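Local coordinates for protein GTN Reductase (PDB 5N6G) that binds FMN and probably reduces activated carbon-carbon double bonds with NADH or NADPH, as an ene-reductase of the Old Yellow Enzyme family, at residues Ile229-Val234 with Glu254-Arg259; Arg209-Val214 with Asn250-Gln255. All coordinates share one frame; numbering follows the deposited sequence.

Interaction 1: residues Ile229-Val234 with Glu254-Arg259; sequences IRLSPV and EQLGKR. With FMN (flavin mononucleotide), chain B.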
loop_
_atom_site.group_PDB
_atom_site.type_symbol
_atom_site.label_atom_id
_atom_site.label_comp_id
_atom_site.label_asym_id
_atom_site.label_seq_id
_atom_site.Cartn_x
_atom_site.Cartn_y
_atom_site.Cartn_z
ATOM N N ILE A 229 -7.670 -0.644 3.052
ATOM C CA ILE A 229 -6.536 -0.079 3.781
ATOM C C ILE A 229 -5.503 -1.169 3.979
ATOM O O ILE A 229 -5.850 -2.327 4.223
ATOM C CB ILE A 229 -6.985 0.518 5.134
ATOM C CG1 ILE A 229 -5.842 1.237 5.848
ATOM C CG2 ILE A 229 -7.657 -0.550 6.003
ATOM C CD1 ILE A 229 -6.327 2.201 6.918
ATOM N N ARG A 230 -4.231 -0.795 3.929
ATOM C CA ARG A 230 -3.137 -1.711 4.225
ATOM C C ARG A 230 -2.518 -1.365 5.576
ATOM O O ARG A 230 -2.178 -0.206 5.825
ATOM C CB ARG A 230 -2.066 -1.661 3.132
ATOM C CG ARG A 230 -1.074 -2.804 3.270
ATOM C CD ARG A 230 -0.101 -2.902 2.133
ATOM N NE ARG A 230 0.185 -4.300 1.835
ATOM C CZ ARG A 230 1.337 -4.773 1.371
ATOM N NH1 ARG A 230 2.375 -3.989 1.211
ATOM N NH2 ARG A 230 1.436 -6.059 1.082
ATOM N N LEU A 231 -2.298 -2.377 6.409
ATOM C CA LEU A 231 -1.768 -2.224 7.757
ATOM C C LEU A 231 -0.606 -3.190 7.952
ATOM O O LEU A 231 -0.573 -4.266 7.354
ATOM C CB LEU A 231 -2.848 -2.507 8.828
ATOM C CG LEU A 231 -4.101 -1.650 8.725
ATOM C CD1 LEU A 231 -5.186 -2.249 9.653
ATOM C CD2 LEU A 231 -3.746 -0.207 9.076
ATOM N N SER A 232 0.340 -2.823 8.813
ATOM C CA SER A 232 1.540 -3.626 9.031
ATOM C C SER A 232 1.950 -3.461 10.494
ATOM O O SER A 232 2.808 -2.628 10.832
ATOM C CB SER A 232 2.671 -3.221 8.078
ATOM O OG SER A 232 2.926 -1.817 8.133
ATOM N N PRO A 233 1.342 -4.241 11.396
ATOM C CA PRO A 233 1.467 -3.956 12.841
ATOM C C PRO A 233 2.879 -3.987 13.406
ATOM O O PRO A 233 3.148 -3.260 14.371
ATOM C CB PRO A 233 0.604 -5.058 13.480
ATOM C CG PRO A 233 -0.397 -5.409 12.446
ATOM C CD PRO A 233 0.268 -5.211 11.113
ATOM N N VAL A 234 3.791 -4.809 12.891
ATOM C CA VAL A 234 5.077 -4.981 13.553
ATOM C C VAL A 234 6.261 -4.624 12.682
ATOM O O VAL A 234 7.399 -4.789 13.119
ATOM C CB VAL A 234 5.253 -6.420 14.090
ATOM C CG1 VAL A 234 4.158 -6.769 15.084
ATOM C CG2 VAL A 234 5.272 -7.430 12.968
ATOM N N GLU A 254 -10.994 -2.454 15.340
ATOM C CA GLU A 254 -12.320 -2.342 15.924
ATOM C C GLU A 254 -13.055 -1.145 15.331
ATOM O O GLU A 254 -14.235 -1.235 14.989
ATOM C CB GLU A 254 -12.198 -2.219 17.440
ATOM C CG GLU A 254 -13.497 -2.050 18.154
ATOM C CD GLU A 254 -13.343 -1.358 19.499
ATOM O OE1 GLU A 254 -12.192 -1.189 19.971
ATOM O OE2 GLU A 254 -14.379 -0.962 20.075
ATOM N N GLN A 255 -12.358 -0.022 15.195
ATOM C CA GLN A 255 -12.988 1.149 14.609
ATOM C C GLN A 255 -13.249 0.956 13.124
ATOM O O GLN A 255 -14.296 1.371 12.621
ATOM C CB GLN A 255 -12.127 2.388 14.839
ATOM C CG GLN A 255 -11.830 2.676 16.291
ATOM C CD GLN A 255 -12.980 2.409 17.236
ATOM O OE1 GLN A 255 -14.071 2.936 17.072
ATOM N NE2 GLN A 255 -12.737 1.576 18.237
ATOM N N LEU A 256 -12.313 0.315 12.398
ATOM C CA LEU A 256 -12.526 0.057 10.977
ATOM C C LEU A 256 -13.682 -0.905 10.749
ATOM O O LEU A 256 -14.351 -0.837 9.716
ATOM C CB LEU A 256 -11.245 -0.483 10.339
ATOM C CG LEU A 256 -10.087 0.513 10.308
ATOM C CD1 LEU A 256 -8.845 -0.200 9.770
ATOM C CD2 LEU A 256 -10.336 1.735 9.478
ATOM N N GLY A 257 -13.935 -1.799 11.709
ATOM C CA GLY A 257 -15.050 -2.724 11.614
ATOM C C GLY A 257 -16.401 -2.059 11.599
ATOM O O GLY A 257 -17.402 -2.688 11.237
ATOM N N LYS A 258 -16.457 -0.796 12.002
ATOM C CA LYS A 258 -17.686 -0.020 12.034
ATOM C C LYS A 258 -17.960 0.712 10.732
ATOM O O LYS A 258 -19.061 1.284 10.583
ATOM C CB LYS A 258 -17.609 0.997 13.166
ATOM C CG LYS A 258 -17.505 0.401 14.564
ATOM C CD LYS A 258 -17.167 1.478 15.559
ATOM C CE LYS A 258 -17.068 0.918 16.967
ATOM N NZ LYS A 258 -16.757 2.029 17.914
ATOM N N ARG A 259 -17.030 0.667 9.779
ATOM C CA ARG A 259 -17.035 1.579 8.632
ATOM C C ARG A 259 -17.345 0.947 7.272
ATOM O O ARG A 259 -17.205 1.625 6.252
ATOM C CB ARG A 259 -15.702 2.316 8.593
ATOM C CG ARG A 259 -15.655 3.375 9.711
ATOM C CD ARG A 259 -14.288 3.750 10.090
ATOM N NE ARG A 259 -14.225 5.070 10.708
ATOM C CZ ARG A 259 -14.308 5.318 12.016
ATOM N NH1 ARG A 259 -14.488 4.345 12.904
ATOM N NH2 ARG A 259 -14.183 6.567 12.442
HETATM N N1 FMN B . 4.480 -2.365 -0.077
HETATM C C2 FMN B . 3.558 -1.354 -0.184
HETATM O O2 FMN B . 2.613 -1.236 0.629
HETATM N N3 FMN B . 3.651 -0.460 -1.228
HETATM C C4 FMN B . 4.638 -0.445 -2.196
HETATM O O4 FMN B . 4.604 0.372 -3.115
HETATM C C4A FMN B . 5.624 -1.495 -2.058
HETATM N N5 FMN B . 6.574 -1.572 -2.955
HETATM C C5A FMN B . 7.413 -2.671 -2.906
HETATM C C6 FMN B . 8.354 -2.830 -3.917
HETATM C C7 FMN B . 9.143 -3.970 -3.982
HETATM C C7M FMN B . 10.127 -4.111 -5.118
HETATM C C8 FMN B . 9.004 -4.972 -3.016
HETATM C C8M FMN B . 9.798 -6.247 -3.093
HETATM C C9 FMN B . 8.081 -4.809 -1.986
HETATM C C9A FMN B . 7.280 -3.669 -1.934
HETATM N N10 FMN B . 6.258 -3.528 -0.971
HETATM C C10 FMN B . 5.432 -2.438 -0.988
HETATM C "C1'" FMN B . 5.983 -4.660 -0.073
HETATM C "C2'" FMN B . 5.182 -5.740 -0.790
HETATM O "O2'" FMN B . 3.876 -5.259 -1.128
HETATM C "C3'" FMN B . 5.037 -7.024 0.028
HETATM O "O3'" FMN B . 4.459 -6.719 1.295
HETATM C "C4'" FMN B . 6.360 -7.752 0.263
HETATM O "O4'" FMN B . 7.040 -7.955 -0.978
HETATM C "C5'" FMN B . 6.170 -9.065 1.000
HETATM O "O5'" FMN B . 5.368 -9.971 0.215
HETATM P P FMN B . 5.958 -11.236 -0.616
HETATM O O1P FMN B . 6.575 -12.148 0.423
HETATM O O2P FMN B . 7.019 -10.655 -1.535
HETATM O O3P FMN B . 4.778 -11.802 -1.317
#
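L256 holds CG anti to its carbonyl carbon (chi1 -66°), and extended chi2 (175°) carries CD1 to the strand. I229 has CG1 anti to its backbone N (chi1 -174°), and its other branch, CG2, meets the leucine. I229 CG2 lies 4.0 Å from L256 CD1, and the two side chains cross at about a right angle. L231 comes tip to tip with the same methyl, L231 CD1 standing 4.2 Å from L256 CD1. All three side chains are buried, and the contact is purely apolar. It belongs to a beta-alpha-beta unit of the TIM barrel: strand 227-231, helix 245-256 and strand 263-267. I229 and L231 face the helix layer. R230, between them, extends to the flavin. R230 NH1 donates to FMN O2 at 2.8 Å, and O2 sits at the guanidinium edge, near its plane. R230 NH2 bonds FMN O3' on the ribityl chain at 3.1 Å. R230 NH1 adds a weak bond to FMN O2' at 3.1 Å. The positive charge beside O2 would be expected to stabilise negative charge on the pyrimidine side of the reduced flavin. Backbone bonds tie I229 and L231 to strand 263-267, and L212 of helix 204-222 also packs on L256.

Interaction 2: residues Arg209-Val214 with Asn250-Gln255; sequences RFLLEV and NYVVEQ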
loop_
_atom_site.group_PDB
_atom_site.type_symbol
_atom_site.label_atom_id
_atom_site.label_comp_id
_atom_site.label_asym_id
_atom_site.label_seq_id
_atom_site.Cartn_x
_atom_site.Cartn_y
_atom_site.Cartn_z
ATOM N N ARG A 209 -6.335 8.713 15.409
ATOM C CA ARG A 209 -7.277 9.720 14.927
ATOM C C ARG A 209 -7.027 10.068 13.470
ATOM O O ARG A 209 -7.972 10.152 12.680
ATOM C CB ARG A 209 -7.169 10.977 15.784
ATOM C CG ARG A 209 -8.170 12.063 15.418
ATOM C CD ARG A 209 -8.026 13.286 16.338
ATOM N NE ARG A 209 -8.051 12.908 17.751
ATOM C CZ ARG A 209 -9.137 12.518 18.404
ATOM N NH1 ARG A 209 -10.302 12.442 17.780
ATOM N NH2 ARG A 209 -9.049 12.167 19.676
ATOM N N PHE A 210 -5.763 10.300 13.102
ATOM C CA PHE A 210 -5.466 10.662 11.712
ATOM C C PHE A 210 -5.854 9.541 10.751
ATOM O O PHE A 210 -6.486 9.797 9.713
ATOM C CB PHE A 210 -3.986 11.027 11.562
ATOM C CG PHE A 210 -3.612 11.458 10.166
ATOM C CD1 PHE A 210 -4.133 12.636 9.624
ATOM C CD2 PHE A 210 -2.757 10.694 9.399
ATOM C CE1 PHE A 210 -3.785 13.037 8.340
ATOM C CE2 PHE A 210 -2.401 11.087 8.121
ATOM C CZ PHE A 210 -2.911 12.237 7.590
ATOM N N LEU A 211 -5.465 8.303 11.056
ATOM C CA LEU A 211 -5.847 7.173 10.206
ATOM C C LEU A 211 -7.345 7.187 9.960
ATOM O O LEU A 211 -7.811 7.031 8.821
ATOM C CB LEU A 211 -5.410 5.861 10.854
ATOM C CG LEU A 211 -5.682 4.565 10.067
ATOM C CD1 LEU A 211 -4.739 3.469 10.514
ATOM C CD2 LEU A 211 -7.106 4.060 10.215
ATOM N N LEU A 212 -8.130 7.348 11.022
ATOM C CA LEU A 212 -9.571 7.232 10.867
ATOM C C LEU A 212 -10.149 8.447 10.155
ATOM O O LEU A 212 -11.127 8.320 9.415
ATOM C CB LEU A 212 -10.224 7.001 12.227
ATOM C CG LEU A 212 -9.852 5.672 12.869
ATOM C CD1 LEU A 212 -10.358 5.646 14.306
ATOM C CD2 LEU A 212 -10.440 4.488 12.120
ATOM N N GLU A 213 -9.516 9.613 10.287
ATOM C CA GLU A 213 -9.954 10.773 9.514
ATOM C C GLU A 213 -9.667 10.588 8.033
ATOM O O GLU A 213 -10.483 10.998 7.194
ATOM C CB GLU A 213 -9.288 12.053 10.039
ATOM C CG GLU A 213 -9.885 12.524 11.350
ATOM C CD GLU A 213 -9.176 13.716 11.970
ATOM O OE1 GLU A 213 -8.045 14.041 11.569
ATOM O OE2 GLU A 213 -9.768 14.332 12.886
ATOM N N VAL A 214 -8.520 9.976 7.698
ATOM C CA VAL A 214 -8.215 9.667 6.302
ATOM C C VAL A 214 -9.247 8.695 5.753
ATOM O O VAL A 214 -9.806 8.906 4.676
ATOM C CB VAL A 214 -6.782 9.113 6.155
ATOM C CG1 VAL A 214 -6.548 8.606 4.735
ATOM C CG2 VAL A 214 -5.748 10.171 6.540
ATOM N N ASN A 250 -5.528 -3.544 17.587
ATOM C CA ASN A 250 -6.868 -4.048 17.853
ATOM C C ASN A 250 -7.857 -2.900 17.913
ATOM O O ASN A 250 -8.958 -3.010 17.380
ATOM C CB ASN A 250 -6.894 -4.871 19.135
ATOM C CG ASN A 250 -6.371 -6.310 18.934
ATOM O OD1 ASN A 250 -5.642 -6.612 17.971
ATOM N ND2 ASN A 250 -6.737 -7.191 19.856
ATOM N N TYR A 251 -7.473 -1.774 18.520
ATOM C CA TYR A 251 -8.353 -0.607 18.538
ATOM C C TYR A 251 -8.617 -0.111 17.124
ATOM O O TYR A 251 -9.761 0.184 16.766
ATOM C CB TYR A 251 -7.749 0.514 19.388
ATOM C CG TYR A 251 -8.532 1.807 19.291
ATOM C CD1 TYR A 251 -9.628 2.033 20.100
ATOM C CD2 TYR A 251 -8.175 2.782 18.381
ATOM C CE1 TYR A 251 -10.356 3.208 19.990
ATOM C CE2 TYR A 251 -8.888 3.929 18.255
ATOM C CZ TYR A 251 -9.976 4.148 19.063
ATOM O OH TYR A 251 -10.723 5.321 18.959
ATOM N N VAL A 252 -7.564 0.005 16.316
ATOM C CA VAL A 252 -7.716 0.505 14.949
ATOM C C VAL A 252 -8.735 -0.334 14.192
ATOM O O VAL A 252 -9.668 0.202 13.578
ATOM C CB VAL A 252 -6.360 0.530 14.227
ATOM C CG1 VAL A 252 -6.540 0.691 12.727
ATOM C CG2 VAL A 252 -5.522 1.684 14.795
ATOM N N VAL A 253 -8.568 -1.661 14.205
ATOM C CA VAL A 253 -9.483 -2.457 13.384
ATOM C C VAL A 253 -10.864 -2.571 14.014
ATOM O O VAL A 253 -11.848 -2.753 13.291
ATOM C CB VAL A 253 -8.966 -3.864 13.030
ATOM C CG1 VAL A 253 -7.901 -3.795 12.013
ATOM C CG2 VAL A 253 -8.593 -4.681 14.271
ATOM N N GLU A 254 -10.994 -2.454 15.340
ATOM C CA GLU A 254 -12.320 -2.342 15.924
ATOM C C GLU A 254 -13.055 -1.145 15.331
ATOM O O GLU A 254 -14.235 -1.235 14.989
ATOM C CB GLU A 254 -12.198 -2.219 17.440
ATOM C CG GLU A 254 -13.497 -2.050 18.154
ATOM C CD GLU A 254 -13.343 -1.358 19.499
ATOM O OE1 GLU A 254 -12.192 -1.189 19.971
ATOM O OE2 GLU A 254 -14.379 -0.962 20.075
ATOM N N GLN A 255 -12.358 -0.022 15.195
ATOM C CA GLN A 255 -12.988 1.149 14.609
ATOM C C GLN A 255 -13.249 0.956 13.124
ATOM O O GLN A 255 -14.296 1.371 12.621
ATOM C CB GLN A 255 -12.127 2.388 14.839
ATOM C CG GLN A 255 -11.830 2.676 16.291
ATOM C CD GLN A 255 -12.980 2.409 17.236
ATOM O OE1 GLN A 255 -14.071 2.936 17.072
ATOM N NE2 GLN A 255 -12.737 1.576 18.237
#
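The backbone O of Q255, whose side chain packs on L212, is gripped by two donors. K258 N and the guanidinium NH1 of R259 reach it from opposite faces of its carbonyl plane. R259 lies in the turn that follows and also touches L212. The side chain of Q255 meets the leucine through its carbon stem. L212 CD1 is 3.7 Å from Q255 CB, and L212 CD2 is 3.8 Å from the same Q255 CB. Both L212 methyls press on Q255 CB from the same side, and L212 CD1 also reaches Q255 CG, 3.9 Å away. A bend at chi2 (-38°) then leads the amide away from L212, and K258 NZ bonds its OE1. Q255 CG also rests 3.6 Å above one face of the Y251 ring, offset toward the rim. The two helices, 204-222 and 245-256, belong to the outer layer of the TIM barrel and flank strand 227-231 in sequence. Between residues 209-214 and 250-255 the closest CA atoms are those of L212 and Q255, 7.9 Å apart. A purely apolar pair lies beside it: L211 CD1 is 4.0 Å from V252 CG1. Their side chains cross at about a right angle. L211 has CG anti to its backbone N (chi1 -178°), and chi2 (157°) carries its CD1 to the valine. I185 and L189 of helix 184-189 also pack on L211, while A208 touches V252.

Overall arrangement
From the N terminus, helix 204-222 comes first, then strand 227-231, then helix 245-256. Interaction 2 joins the two helices and closes a loop of 35 residues that contains the strand. Interaction 1 joins strand and second helix across 19 residues. It starts inside the first loop and ends at 254-259, which runs past 250-255, so the two loops cross and do not nest. Both end on helix 245-256 and share E254 and Q255. Their centres are 6 Å apart, and they merge into one apolar layer. L256 CD2 lies 3.8 Å from L212 CD2, and I229 CD1 lies 3.9 Å from L211 CD2. Together they tie two neighbouring outer helices to the barrel strand whose R230 holds FMN.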